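Local atomic coordinates of N-acetylneuraminate lyase (Fusobacterium nucleatum subsp. nucleatum ATCC 25586, PDB entry 5ZKA), a protein that belongs to the dihydrodipicolinate synthetase family and folds as a TIM barrel, a closed ring of parallel strands surrounded by helices. Residues A[27-32]-A[62-67]; A[39-44]-A[81-86]; A[117-122]-A[145-150]. All coordinates share one frame; numbering follows the deposited sequence.

Contact 1: A[27-32]-A[62-67]; sequences VPYNED and TGENFM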
ATOM      1  N   VAL A  27       3.566  11.071  25.731  1.00 28.48           N
ATOM      2  CA  VAL A  27       3.725  11.234  27.170  1.00 29.83           C
ATOM      3  C   VAL A  27       4.962  12.080  27.415  1.00 27.53           C
ATOM      4  O   VAL A  27       6.024  11.779  26.863  1.00 29.69           O
ATOM      5  CB  VAL A  27       3.845   9.887  27.905  1.00 29.30           C
ATOM      6  CG1 VAL A  27       4.084  10.127  29.406  1.00 28.70           C
ATOM      7  CG2 VAL A  27       2.586   9.071  27.680  1.00 35.07           C
ATOM      8  N   PRO A  28       4.871  13.156  28.208  1.00 31.45           N
ATOM      9  CA  PRO A  28       6.065  13.942  28.517  1.00 33.82           C
ATOM     10  C   PRO A  28       6.780  13.400  29.739  1.00 32.95           C
ATOM     11  O   PRO A  28       6.171  13.169  30.794  1.00 32.17           O
ATOM     12  CB  PRO A  28       5.505  15.352  28.753  1.00 34.88           C
ATOM     13  CG  PRO A  28       4.131  15.120  29.281  1.00 36.63           C
ATOM     14  CD  PRO A  28       3.637  13.812  28.672  1.00 33.61           C
ATOM     15  N   TYR A  29       8.082  13.192  29.597  1.00 30.87           N
ATOM     16  CA  TYR A  29       8.916  12.644  30.654  1.00 29.74           C
ATOM     17  C   TYR A  29       9.900  13.703  31.121  1.00 30.93           C
ATOM     18  O   TYR A  29      10.322  14.561  30.344  1.00 35.46           O
ATOM     19  CB  TYR A  29       9.667  11.392  30.172  1.00 30.93           C
ATOM     20  CG  TYR A  29       8.735  10.280  29.757  1.00 28.90           C
ATOM     21  CD1 TYR A  29       8.159   9.437  30.709  1.00 28.32           C
ATOM     22  CD2 TYR A  29       8.409  10.082  28.417  1.00 31.37           C
ATOM     23  CE1 TYR A  29       7.278   8.417  30.334  1.00 28.02           C
ATOM     24  CE2 TYR A  29       7.536   9.062  28.026  1.00 30.11           C
ATOM     25  CZ  TYR A  29       6.977   8.235  28.989  1.00 31.42           C
ATOM     26  OH  TYR A  29       6.111   7.238  28.600  1.00 34.11           O
ATOM     27  N   ASN A  30      10.243  13.652  32.408  1.00 32.18           N
ATOM     28  CA  ASN A  30      11.277  14.518  32.946  1.00 37.08           C
ATOM     29  C   ASN A  30      12.653  13.973  32.564  1.00 41.78           C
ATOM     30  O   ASN A  30      12.777  12.915  31.935  1.00 38.00           O
ATOM     31  CB  ASN A  30      11.128  14.643  34.461  1.00 37.54           C
ATOM     32  CG  ASN A  30       9.812  15.279  34.860  1.00 45.29           C
ATOM     33  OD1 ASN A  30       9.441  16.326  34.333  1.00 45.32           O
ATOM     34  ND2 ASN A  30       9.100  14.648  35.793  1.00 42.87           N
ATOM     35  N   GLU A  31      13.700  14.705  32.958  1.00 44.23           N
ATOM     36  CA  GLU A  31      15.063  14.289  32.630  1.00 47.44           C
ATOM     37  C   GLU A  31      15.359  12.887  33.154  1.00 48.08           C
ATOM     38  O   GLU A  31      15.987  12.076  32.460  1.00 47.82           O
ATOM     39  CB  GLU A  31      16.066  15.296  33.195  1.00 55.15           C
ATOM     40  CG  GLU A  31      16.200  16.573  32.377  1.00 70.16           C
ATOM     41  CD  GLU A  31      16.418  17.800  33.248  1.00 83.52           C
ATOM     42  OE1 GLU A  31      15.895  18.884  32.903  1.00 82.61           O
ATOM     43  OE2 GLU A  31      17.109  17.677  34.285  1.00 88.44           O
ATOM     44  N   ASP A  32      14.903  12.575  34.369  1.00 39.88           N
ATOM     45  CA  ASP A  32      15.167  11.276  34.977  1.00 42.12           C
ATOM     46  C   ASP A  32      14.205  10.188  34.500  1.00 39.08           C
ATOM     47  O   ASP A  32      14.198   9.093  35.078  1.00 43.09           O
ATOM     48  CB  ASP A  32      15.127  11.394  36.505  1.00 48.13           C
ATOM     49  CG  ASP A  32      13.720  11.641  37.050  1.00 53.53           C
ATOM     50  OD1 ASP A  32      12.842  12.097  36.292  1.00 50.48           O
ATOM     51  OD2 ASP A  32      13.496  11.383  38.253  1.00 58.36           O
ATOM     52  N   THR A  62       3.923   4.965  20.542  1.00 32.10           N
ATOM     53  CA  THR A  62       4.154   6.406  20.487  1.00 33.67           C
ATOM     54  C   THR A  62       4.290   7.014  21.872  1.00 33.83           C
ATOM     55  O   THR A  62       4.994   8.020  22.043  1.00 33.84           O
ATOM     56  CB  THR A  62       3.002   7.071  19.737  1.00 36.45           C
ATOM     57  OG1 THR A  62       2.912   6.514  18.417  1.00 35.05           O
ATOM     58  CG2 THR A  62       3.203   8.581  19.658  1.00 39.73           C
ATOM     59  N   GLY A  63       3.625   6.438  22.866  1.00 37.02           N
ATOM     60  CA  GLY A  63       3.776   6.929  24.218  1.00 30.98           C
ATOM     61  C   GLY A  63       5.029   6.458  24.913  1.00 33.12           C
ATOM     62  O   GLY A  63       5.170   6.663  26.121  1.00 31.83           O
ATOM     63  N   GLU A  64       5.941   5.819  24.176  1.00 27.02           N
ATOM     64  CA  GLU A  64       7.179   5.268  24.726  1.00 29.43           C
ATOM     65  C   GLU A  64       6.889   4.187  25.770  1.00 30.71           C
ATOM     66  O   GLU A  64       7.686   3.930  26.681  1.00 26.79           O
ATOM     67  CB  GLU A  64       8.075   6.386  25.271  1.00 30.74           C
ATOM     68  CG  GLU A  64       8.484   7.362  24.126  1.00 34.05           C
ATOM     69  CD  GLU A  64       9.091   8.661  24.620  1.00 43.82           C
ATOM     70  OE1 GLU A  64      10.155   8.623  25.277  1.00 47.48           O
ATOM     71  OE2 GLU A  64       8.486   9.723  24.361  1.00 48.76           O
ATOM     72  N   ASN A  65       5.748   3.520  25.588  1.00 32.66           N
ATOM     73  CA  ASN A  65       5.255   2.537  26.551  1.00 30.76           C
ATOM     74  C   ASN A  65       6.283   1.451  26.866  1.00 30.07           C
ATOM     75  O   ASN A  65       6.461   1.066  28.033  1.00 29.59           O
ATOM     76  CB  ASN A  65       3.977   1.914  25.991  1.00 27.05           C
ATOM     77  CG  ASN A  65       3.480   0.759  26.828  1.00 31.21           C
ATOM     78  OD1 ASN A  65       3.664  -0.420  26.476  1.00 41.52           O
ATOM     79  ND2 ASN A  65       2.815   1.083  27.929  1.00 26.10           N
ATOM     80  N   PHE A  66       6.963   0.929  25.844  1.00 28.71           N
ATOM     81  CA  PHE A  66       7.826  -0.222  26.080  1.00 32.76           C
ATOM     82  C   PHE A  66       9.172   0.170  26.669  1.00 33.54           C
ATOM     83  O   PHE A  66       9.991  -0.716  26.943  1.00 31.30           O
ATOM     84  CB  PHE A  66       7.965  -1.022  24.777  1.00 32.71           C
ATOM     85  CG  PHE A  66       6.638  -1.485  24.253  1.00 30.06           C
ATOM     86  CD1 PHE A  66       5.992  -2.569  24.843  1.00 36.27           C
ATOM     87  CD2 PHE A  66       5.978  -0.775  23.260  1.00 32.96           C
ATOM     88  CE1 PHE A  66       4.745  -2.974  24.406  1.00 34.75           C
ATOM     89  CE2 PHE A  66       4.724  -1.172  22.823  1.00 34.39           C
ATOM     90  CZ  PHE A  66       4.115  -2.280  23.391  1.00 34.70           C
ATOM     91  N   MET A  67       9.387   1.467  26.923  1.00 29.47           N
ATOM     92  CA  MET A  67      10.593   1.960  27.573  1.00 26.11           C
ATOM     93  C   MET A  67      10.406   2.244  29.061  1.00 30.17           C
ATOM     94  O   MET A  67      11.374   2.625  29.725  1.00 34.39           O
ATOM     95  CB  MET A  67      11.085   3.229  26.864  1.00 27.46           C
ATOM     96  CG  MET A  67      11.860   2.952  25.574  1.00 31.51           C
ATOM     97  SD  MET A  67      12.522   4.467  24.839  1.00 36.49           S
ATOM     98  CE  MET A  67      11.096   5.026  23.949  1.00 35.71           C
TER
HETATM   99  O   HOH W   1       5.574   9.740  24.072  1.00 33.36           O
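Val27 and Gly63 mark the closest backbone approach of the two loops, their CA atoms 5.2 Å apart, and from there the chains diverge, so that residues 30-32 turn away while 65-67 form a short 3-10 turn. Glu64, with positive phi, precedes that turn and accepts Met67 N at its carbonyl. One direct hydrogen bond ties the loops: Tyr29 OH donates to Gly63 O over 2.7 Å, the hydroxyl approaching almost straight in line with the carbonyl (166° at the oxygen), and the carbonyl oxygen lies at the ring edge near its plane. The ring reaches across because CG sits anti to the carbonyl carbon of Tyr29 (chi1 -61°). Val27 CG1 lies over part of one face of the same ring, 3.5 Å above the plane and displaced toward the rim. Glu64 runs past the tyrosine in the opposite direction, its CD 3.8 Å from Tyr29 CE2 and its carboxylate plane tilted 65° to the ring. The carboxylate is well occupied on its polar side: OE2 forms a salt bridge with Lys269, which also donates to Val27 O, and OE1 accepts Arg283 N. A water bridges the two backbones, accepting from Val27 N at 2.9 Å. It also lies 2.7 Å from Thr62 O and 2.9 Å from Glu64 OE2, although competing acceptors mean it may not donate to both at all times. These are the loops that follow barrel strands 20-24 and 55-58, at the carboxy-terminal end of the strands, where TIM barrels carry their active sites. Accordingly, Thr62 OG1 is hydrogen-bonded to O1 of the modified lysine, KPI, at position 178.

Contact 2: A[39-44]-A[81-86]; sequences GLREII and IDEAKD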
ATOM      1  N   GLY A  39       2.264  18.168  32.227  1.00 37.23           N
ATOM      2  CA  GLY A  39       2.356  18.196  30.779  1.00 32.46           C
ATOM      3  C   GLY A  39       1.498  17.144  30.113  1.00 31.48           C
ATOM      4  O   GLY A  39       0.981  17.368  29.011  1.00 34.08           O
ATOM      5  N   LEU A  40       1.340  15.980  30.758  1.00 31.05           N
ATOM      6  CA  LEU A  40       0.496  14.933  30.185  1.00 36.76           C
ATOM      7  C   LEU A  40      -0.949  15.397  30.084  1.00 32.16           C
ATOM      8  O   LEU A  40      -1.614  15.163  29.072  1.00 29.84           O
ATOM      9  CB  LEU A  40       0.585  13.649  31.017  1.00 36.28           C
ATOM     10  CG  LEU A  40      -0.304  12.489  30.554  1.00 31.90           C
ATOM     11  CD1 LEU A  40      -0.056  12.132  29.063  1.00 30.21           C
ATOM     12  CD2 LEU A  40      -0.115  11.244  31.445  1.00 32.41           C
ATOM     13  N   ARG A  41      -1.456  16.052  31.129  1.00 31.01           N
ATOM     14  CA  ARG A  41      -2.790  16.635  31.038  1.00 33.20           C
ATOM     15  C   ARG A  41      -2.867  17.684  29.929  1.00 35.51           C
ATOM     16  O   ARG A  41      -3.885  17.784  29.234  1.00 36.59           O
ATOM     17  CB  ARG A  41      -3.188  17.227  32.390  1.00 34.34           C
ATOM     18  CG  ARG A  41      -3.257  16.147  33.481  1.00 34.34           C
ATOM     19  CD  ARG A  41      -3.787  16.686  34.805  1.00 39.03           C
ATOM     20  NE  ARG A  41      -3.802  15.625  35.809  1.00 41.00           N
ATOM     21  CZ  ARG A  41      -4.858  14.871  36.096  1.00 43.41           C
ATOM     22  NH1 ARG A  41      -6.008  15.067  35.467  1.00 38.24           N
ATOM     23  NH2 ARG A  41      -4.761  13.918  37.017  1.00 43.56           N
ATOM     24  N   GLU A  42      -1.797  18.466  29.737  1.00 38.34           N
ATOM     25  CA  GLU A  42      -1.803  19.471  28.674  1.00 39.49           C
ATOM     26  C   GLU A  42      -1.857  18.825  27.296  1.00 37.95           C
ATOM     27  O   GLU A  42      -2.515  19.342  26.385  1.00 33.64           O
ATOM     28  CB  GLU A  42      -0.572  20.370  28.784  1.00 34.20           C
ATOM     29  CG  GLU A  42      -0.587  21.285  30.017  1.00 33.78           C
ATOM     30  CD  GLU A  42       0.579  22.250  30.035  1.00 46.49           C
ATOM     31  OE1 GLU A  42       1.334  22.286  29.039  1.00 42.10           O
ATOM     32  OE2 GLU A  42       0.752  22.957  31.055  1.00 49.84           O
ATOM     33  N   ILE A  43      -1.153  17.707  27.117  1.00 33.25           N
ATOM     34  CA  ILE A  43      -1.186  17.029  25.824  1.00 32.57           C
ATOM     35  C   ILE A  43      -2.565  16.441  25.569  1.00 33.51           C
ATOM     36  O   ILE A  43      -3.094  16.507  24.453  1.00 33.95           O
ATOM     37  CB  ILE A  43      -0.094  15.947  25.760  1.00 33.26           C
ATOM     38  CG1 ILE A  43       1.299  16.573  25.823  1.00 30.75           C
ATOM     39  CG2 ILE A  43      -0.248  15.109  24.490  1.00 34.58           C
ATOM     40  CD1 ILE A  43       2.428  15.519  25.836  1.00 34.35           C
ATOM     41  N   ILE A  44      -3.162  15.839  26.597  1.00 31.30           N
ATOM     42  CA  ILE A  44      -4.519  15.315  26.483  1.00 33.19           C
ATOM     43  C   ILE A  44      -5.495  16.429  26.121  1.00 33.98           C
ATOM     44  O   ILE A  44      -6.319  16.280  25.209  1.00 29.63           O
ATOM     45  CB  ILE A  44      -4.929  14.617  27.796  1.00 28.95           C
ATOM     46  CG1 ILE A  44      -4.110  13.339  27.995  1.00 29.07           C
ATOM     47  CG2 ILE A  44      -6.413  14.307  27.790  1.00 28.88           C
ATOM     48  CD1 ILE A  44      -4.117  12.821  29.432  1.00 29.21           C
ATOM     49  N   ILE A  81      -7.394   8.813  31.826  1.00 34.46           N
ATOM     50  CA  ILE A  81      -8.845   8.710  31.963  1.00 34.28           C
ATOM     51  C   ILE A  81      -9.385   9.747  32.951  1.00 38.24           C
ATOM     52  O   ILE A  81     -10.540  10.181  32.837  1.00 36.64           O
ATOM     53  CB  ILE A  81      -9.250   7.273  32.341  1.00 36.75           C
ATOM     54  CG1 ILE A  81     -10.757   7.078  32.144  1.00 38.73           C
ATOM     55  CG2 ILE A  81      -8.829   6.925  33.764  1.00 36.75           C
ATOM     56  CD1 ILE A  81     -11.179   5.629  32.139  1.00 39.32           C
ATOM     57  N   ASP A  82      -8.580  10.167  33.926  1.00 33.01           N
ATOM     58  CA  ASP A  82      -9.032  11.231  34.815  1.00 35.69           C
ATOM     59  C   ASP A  82      -9.174  12.542  34.057  1.00 40.30           C
ATOM     60  O   ASP A  82     -10.129  13.294  34.278  1.00 39.02           O
ATOM     61  CB  ASP A  82      -8.065  11.393  35.981  1.00 41.86           C
ATOM     62  CG  ASP A  82      -8.476  12.504  36.923  1.00 50.47           C
ATOM     63  OD1 ASP A  82      -9.477  12.320  37.650  1.00 53.85           O
ATOM     64  OD2 ASP A  82      -7.799  13.558  36.933  1.00 47.21           O
ATOM     65  N   GLU A  83      -8.239  12.827  33.146  1.00 34.76           N
ATOM     66  CA  GLU A  83      -8.293  14.078  32.399  1.00 41.25           C
ATOM     67  C   GLU A  83      -9.310  14.019  31.264  1.00 42.88           C
ATOM     68  O   GLU A  83     -10.042  14.991  31.032  1.00 40.64           O
ATOM     69  CB  GLU A  83      -6.908  14.413  31.849  1.00 37.00           C
ATOM     70  CG  GLU A  83      -6.837  15.777  31.192  1.00 32.35           C
ATOM     71  CD  GLU A  83      -7.093  16.913  32.165  1.00 42.37           C
ATOM     72  OE1 GLU A  83      -6.687  16.805  33.342  1.00 42.03           O
ATOM     73  OE2 GLU A  83      -7.689  17.926  31.745  1.00 40.64           O
ATOM     74  N   ALA A  84      -9.363  12.895  30.543  1.00 34.90           N
ATOM     75  CA  ALA A  84     -10.233  12.799  29.376  1.00 35.24           C
ATOM     76  C   ALA A  84     -11.688  12.561  29.754  1.00 44.32           C
ATOM     77  O   ALA A  84     -12.587  12.997  29.022  1.00 42.64           O
ATOM     78  CB  ALA A  84      -9.750  11.682  28.446  1.00 33.27           C
ATOM     79  N   LYS A  85     -11.934  11.875  30.872  1.00 44.97           N
ATOM     80  CA  LYS A  85     -13.286  11.519  31.336  1.00 45.93           C
ATOM     81  C   LYS A  85     -13.983  10.745  30.218  1.00 48.31           C
ATOM     82  O   LYS A  85     -13.376   9.816  29.656  1.00 47.09           O
ATOM     83  CB  LYS A  85     -13.978  12.787  31.808  1.00 47.44           C
ATOM     84  CG  LYS A  85     -13.272  13.396  33.009  1.00 51.03           C
ATOM     85  CD  LYS A  85     -13.994  14.590  33.576  1.00 50.41           C
ATOM     86  CE  LYS A  85     -13.484  14.892  34.977  1.00 57.65           C
ATOM     87  NZ  LYS A  85     -12.000  15.029  35.003  1.00 54.66           N
ATOM     88  N   ASP A  86     -15.226  11.073  29.860  1.00 47.53           N
ATOM     89  CA  ASP A  86     -15.944  10.392  28.789  1.00 48.95           C
ATOM     90  C   ASP A  86     -16.121  11.275  27.553  1.00 46.41           C
ATOM     91  O   ASP A  86     -17.067  11.088  26.786  1.00 47.54           O
ATOM     92  CB  ASP A  86     -17.304   9.903  29.291  1.00 48.42           C
TER
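The guanidinium of Arg41 meets both Asp82 and Glu83 at its edge, close to its plane, and each carboxylate stands almost perpendicular to it. NH1 carries most of the load, giving one N-H to Glu83 OE1 at 2.8 Å (162° at the hydrogen) and the other to Asp82 OD2, also at 2.8 Å (149°). Both oxygens use their anti lone pairs. A weak third bond joins Arg41 NH2 to Asp82 OD2 at 3.1 Å, so that this oxygen is shared by the two terminal nitrogens. The arginine chain is extended from CG to NE, whereas Glu83 is bent at chi2 (64°), which brings OE1 back alongside the arginine methylenes, 3.3 Å from Arg41 CD. Its other oxygen, OE2, forms a salt bridge with Arg45, so the glutamate probably carries a charge balanced from two sides. Deeper in, Ile44 CG2 lies against Glu83 CG at 3.7 Å and against Ala84 CB at 4.3 Å, a small apolar patch beside the salt bridges. Lys85 leaves the helix with positive phi and sends NZ back to Asp82 O, a 2.7 Å bond across the final turn. The network thus pins helix 37-49 to the end of helix 70-84, successive members of the helical layer outside the barrel. Arg41 also rests on Ile79, while Ile44 touches Ala80 and, in the loop after strand 20-24, Leu25.

Contact 3: A[117-122]-A[145-150]; sequences LSAVTP and NYMIIY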
ATOM      1  N   LEU A 117      -9.471  -2.576  25.250  1.00 27.63           N
ATOM      2  CA  LEU A 117      -8.046  -2.845  25.355  1.00 26.64           C
ATOM      3  C   LEU A 117      -7.453  -3.015  23.969  1.00 25.80           C
ATOM      4  O   LEU A 117      -8.161  -3.245  22.989  1.00 27.25           O
ATOM      5  CB  LEU A 117      -7.770  -4.127  26.155  1.00 26.71           C
ATOM      6  CG  LEU A 117      -8.372  -4.283  27.550  1.00 29.82           C
ATOM      7  CD1 LEU A 117      -7.936  -5.629  28.155  1.00 26.31           C
ATOM      8  CD2 LEU A 117      -7.935  -3.139  28.423  1.00 31.21           C
ATOM      9  N   SER A 118      -6.130  -2.911  23.912  1.00 24.79           N
ATOM     10  CA  SER A 118      -5.356  -3.310  22.749  1.00 25.86           C
ATOM     11  C   SER A 118      -4.113  -4.021  23.257  1.00 26.89           C
ATOM     12  O   SER A 118      -3.714  -3.852  24.410  1.00 25.72           O
ATOM     13  CB  SER A 118      -4.982  -2.103  21.874  1.00 26.90           C
ATOM     14  OG  SER A 118      -4.546  -2.508  20.594  1.00 31.81           O
ATOM     15  N   ALA A 119      -3.501  -4.841  22.404  1.00 28.42           N
ATOM     16  CA  ALA A 119      -2.296  -5.540  22.838  1.00 24.40           C
ATOM     17  C   ALA A 119      -1.447  -5.864  21.623  1.00 29.06           C
ATOM     18  O   ALA A 119      -1.918  -6.539  20.702  1.00 26.56           O
ATOM     19  CB  ALA A 119      -2.640  -6.817  23.610  1.00 27.15           C
ATOM     20  N   VAL A 120      -0.193  -5.402  21.634  1.00 29.63           N
ATOM     21  CA  VAL A 120       0.724  -5.750  20.556  1.00 27.75           C
ATOM     22  C   VAL A 120       0.939  -7.265  20.543  1.00 27.24           C
ATOM     23  O   VAL A 120       0.853  -7.938  21.578  1.00 24.62           O
ATOM     24  CB  VAL A 120       2.053  -4.994  20.720  1.00 26.91           C
ATOM     25  CG1 VAL A 120       2.706  -5.338  22.060  1.00 30.75           C
ATOM     26  CG2 VAL A 120       2.996  -5.278  19.542  1.00 28.35           C
ATOM     27  N   THR A 121       1.197  -7.818  19.358  1.00 26.33           N
ATOM     28  CA  THR A 121       1.565  -9.224  19.304  1.00 28.58           C
ATOM     29  C   THR A 121       2.797  -9.457  20.179  1.00 28.80           C
ATOM     30  O   THR A 121       3.723  -8.638  20.176  1.00 33.02           O
ATOM     31  CB  THR A 121       1.847  -9.664  17.863  1.00 34.48           C
ATOM     32  OG1 THR A 121       2.874  -8.839  17.297  1.00 31.02           O
ATOM     33  CG2 THR A 121       0.582  -9.545  17.009  1.00 31.73           C
ATOM     34  N   PRO A 122       2.834 -10.530  20.971  1.00 31.23           N
ATOM     35  CA  PRO A 122       4.036 -10.779  21.778  1.00 29.36           C
ATOM     36  C   PRO A 122       5.234 -10.966  20.855  1.00 31.81           C
ATOM     37  O   PRO A 122       5.119 -11.550  19.777  1.00 34.51           O
ATOM     38  CB  PRO A 122       3.695 -12.061  22.555  1.00 36.00           C
ATOM     39  CG  PRO A 122       2.635 -12.713  21.762  1.00 34.64           C
ATOM     40  CD  PRO A 122       1.850 -11.619  21.089  1.00 36.29           C
ATOM     41  N   ASN A 145     -12.900  -7.673  29.008  1.00 34.12           N
ATOM     42  CA  ASN A 145     -12.956  -6.436  28.245  1.00 35.33           C
ATOM     43  C   ASN A 145     -12.796  -6.749  26.759  1.00 34.28           C
ATOM     44  O   ASN A 145     -12.452  -7.868  26.367  1.00 35.15           O
ATOM     45  CB  ASN A 145     -11.869  -5.468  28.737  1.00 31.85           C
ATOM     46  CG  ASN A 145     -12.271  -4.002  28.602  1.00 35.44           C
ATOM     47  OD1 ASN A 145     -13.072  -3.639  27.741  1.00 36.43           O
ATOM     48  ND2 ASN A 145     -11.711  -3.155  29.465  1.00 32.23           N
ATOM     49  N   TYR A 146     -13.067  -5.743  25.928  1.00 31.43           N
ATOM     50  CA  TYR A 146     -12.909  -5.877  24.485  1.00 32.31           C
ATOM     51  C   TYR A 146     -11.452  -5.687  24.092  1.00 30.47           C
ATOM     52  O   TYR A 146     -10.665  -5.062  24.806  1.00 29.32           O
ATOM     53  CB  TYR A 146     -13.770  -4.857  23.733  1.00 36.18           C
ATOM     54  CG  TYR A 146     -15.253  -5.028  23.960  1.00 49.38           C
ATOM     55  CD1 TYR A 146     -15.891  -6.211  23.627  1.00 50.84           C
ATOM     56  CD2 TYR A 146     -16.009  -4.008  24.519  1.00 63.11           C
ATOM     57  CE1 TYR A 146     -17.243  -6.377  23.841  1.00 60.14           C
ATOM     58  CE2 TYR A 146     -17.365  -4.164  24.738  1.00 70.74           C
ATOM     59  CZ  TYR A 146     -17.978  -5.351  24.397  1.00 68.53           C
ATOM     60  OH  TYR A 146     -19.328  -5.510  24.612  1.00 72.31           O
ATOM     61  N   MET A 147     -11.100  -6.221  22.925  1.00 28.72           N
ATOM     62  CA  MET A 147      -9.703  -6.294  22.519  1.00 30.85           C
ATOM     63  C   MET A 147      -9.546  -5.887  21.064  1.00 26.30           C
ATOM     64  O   MET A 147     -10.293  -6.355  20.202  1.00 28.34           O
ATOM     65  CB  MET A 147      -9.149  -7.715  22.707  1.00 29.73           C
ATOM     66  CG  MET A 147      -7.763  -7.941  22.102  1.00 27.70           C
ATOM     67  SD  MET A 147      -6.452  -6.983  22.912  1.00 31.53           S
ATOM     68  CE  MET A 147      -6.476  -7.702  24.562  1.00 26.85           C
ATOM     69  N   ILE A 148      -8.567  -5.030  20.800  1.00 23.80           N
ATOM     70  CA  ILE A 148      -8.144  -4.703  19.441  1.00 23.16           C
ATOM     71  C   ILE A 148      -6.741  -5.266  19.267  1.00 25.99           C
ATOM     72  O   ILE A 148      -5.835  -4.943  20.044  1.00 27.57           O
ATOM     73  CB  ILE A 148      -8.197  -3.186  19.183  1.00 25.20           C
ATOM     74  CG1 ILE A 148      -9.647  -2.721  19.072  1.00 26.39           C
ATOM     75  CG2 ILE A 148      -7.491  -2.824  17.912  1.00 24.24           C
ATOM     76  CD1 ILE A 148      -9.787  -1.236  19.264  1.00 31.67           C
ATOM     77  N   ILE A 149      -6.572  -6.160  18.285  1.00 27.56           N
ATOM     78  CA  ILE A 149      -5.245  -6.659  17.935  1.00 27.18           C
ATOM     79  C   ILE A 149      -4.380  -5.505  17.451  1.00 31.08           C
ATOM     80  O   ILE A 149      -4.783  -4.754  16.557  1.00 29.11           O
ATOM     81  CB  ILE A 149      -5.348  -7.707  16.819  1.00 28.29           C
ATOM     82  CG1 ILE A 149      -6.350  -8.798  17.154  1.00 33.16           C
ATOM     83  CG2 ILE A 149      -3.967  -8.234  16.443  1.00 33.44           C
ATOM     84  CD1 ILE A 149      -6.744  -9.615  15.922  1.00 35.20           C
ATOM     85  N   TYR A 150      -3.169  -5.378  18.010  1.00 31.46           N
ATOM     86  CA  TYR A 150      -2.187  -4.392  17.554  1.00 29.40           C
ATOM     87  C   TYR A 150      -1.151  -5.138  16.716  1.00 29.78           C
ATOM     88  O   TYR A 150      -0.298  -5.846  17.253  1.00 32.30           O
ATOM     89  CB  TYR A 150      -1.538  -3.652  18.729  1.00 29.32           C
ATOM     90  CG  TYR A 150      -0.515  -2.573  18.354  1.00 35.85           C
ATOM     91  CD1 TYR A 150      -0.385  -2.114  17.040  1.00 37.06           C
ATOM     92  CD2 TYR A 150       0.333  -2.033  19.316  1.00 38.20           C
ATOM     93  CE1 TYR A 150       0.548  -1.132  16.703  1.00 43.14           C
ATOM     94  CE2 TYR A 150       1.271  -1.057  18.993  1.00 46.47           C
ATOM     95  CZ  TYR A 150       1.375  -0.609  17.684  1.00 50.17           C
ATOM     96  OH  TYR A 150       2.306   0.359  17.363  1.00 50.18           O
TER
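Strand 117-120 runs parallel to strand 147-150, Leu117 beside Met147 and Val120 beside Tyr150, through a ladder that is firm at its start: Leu117 N donates to Tyr146 O at 2.8 Å and Ile148 N to Leu117 O at 2.9 Å. Farther along it stretches, Tyr150 N to Ala119 O and Thr121 N to Tyr150 O both measuring 3.2 Å, with Ala119 N reaching Ile148 O only weakly. Ser118 OG, anti to its own N (chi1 -165°), donates to Ile148 O at 2.8 Å, from above the carbonyl plane, and is also bonded to Tyr57 OH. On the other face Met147, bent at chi2 and chi3, curls its SD to 3.9 Å from Ala119 CB and brings CE beside Leu117 CB. By contrast, the ring of Tyr146, exposed in the assembly, points off the strand pair, while Leu117 CG still packs on Asn145 CB at 3.9 Å. Ser118, Val120, Ile148 and Tyr150 face the barrel interior, where Ile91 of strand 89-93 meets Ser118 and Ile148. Met147 and Ile149 lie under helix 129-143, the connection of this beta-alpha-beta unit, and Ile149 also meets helix 162-169.

Contacts 1 and 2 interleave along the chain and touch in space, their centres about 16 Å apart: the ring of Pro28 lies with its CG 3.3 Å from Leu40 N, so the first loop packs on helix 37-49, one of the two helices of contact 2. Contact 3 follows in sequence and meets contact 1 through Phe66 CZ, 3.6 Å from Val120 CG1, although their centres are about 21 Å apart. Contacts 2 and 3 remain separate, nearest atoms about 9 Å apart. The loop after strand 55-58, which gives contact 1 its KPI-bonded Thr62, also carries Ser61, whose OG is bonded to Tyr150 OH of contact 3.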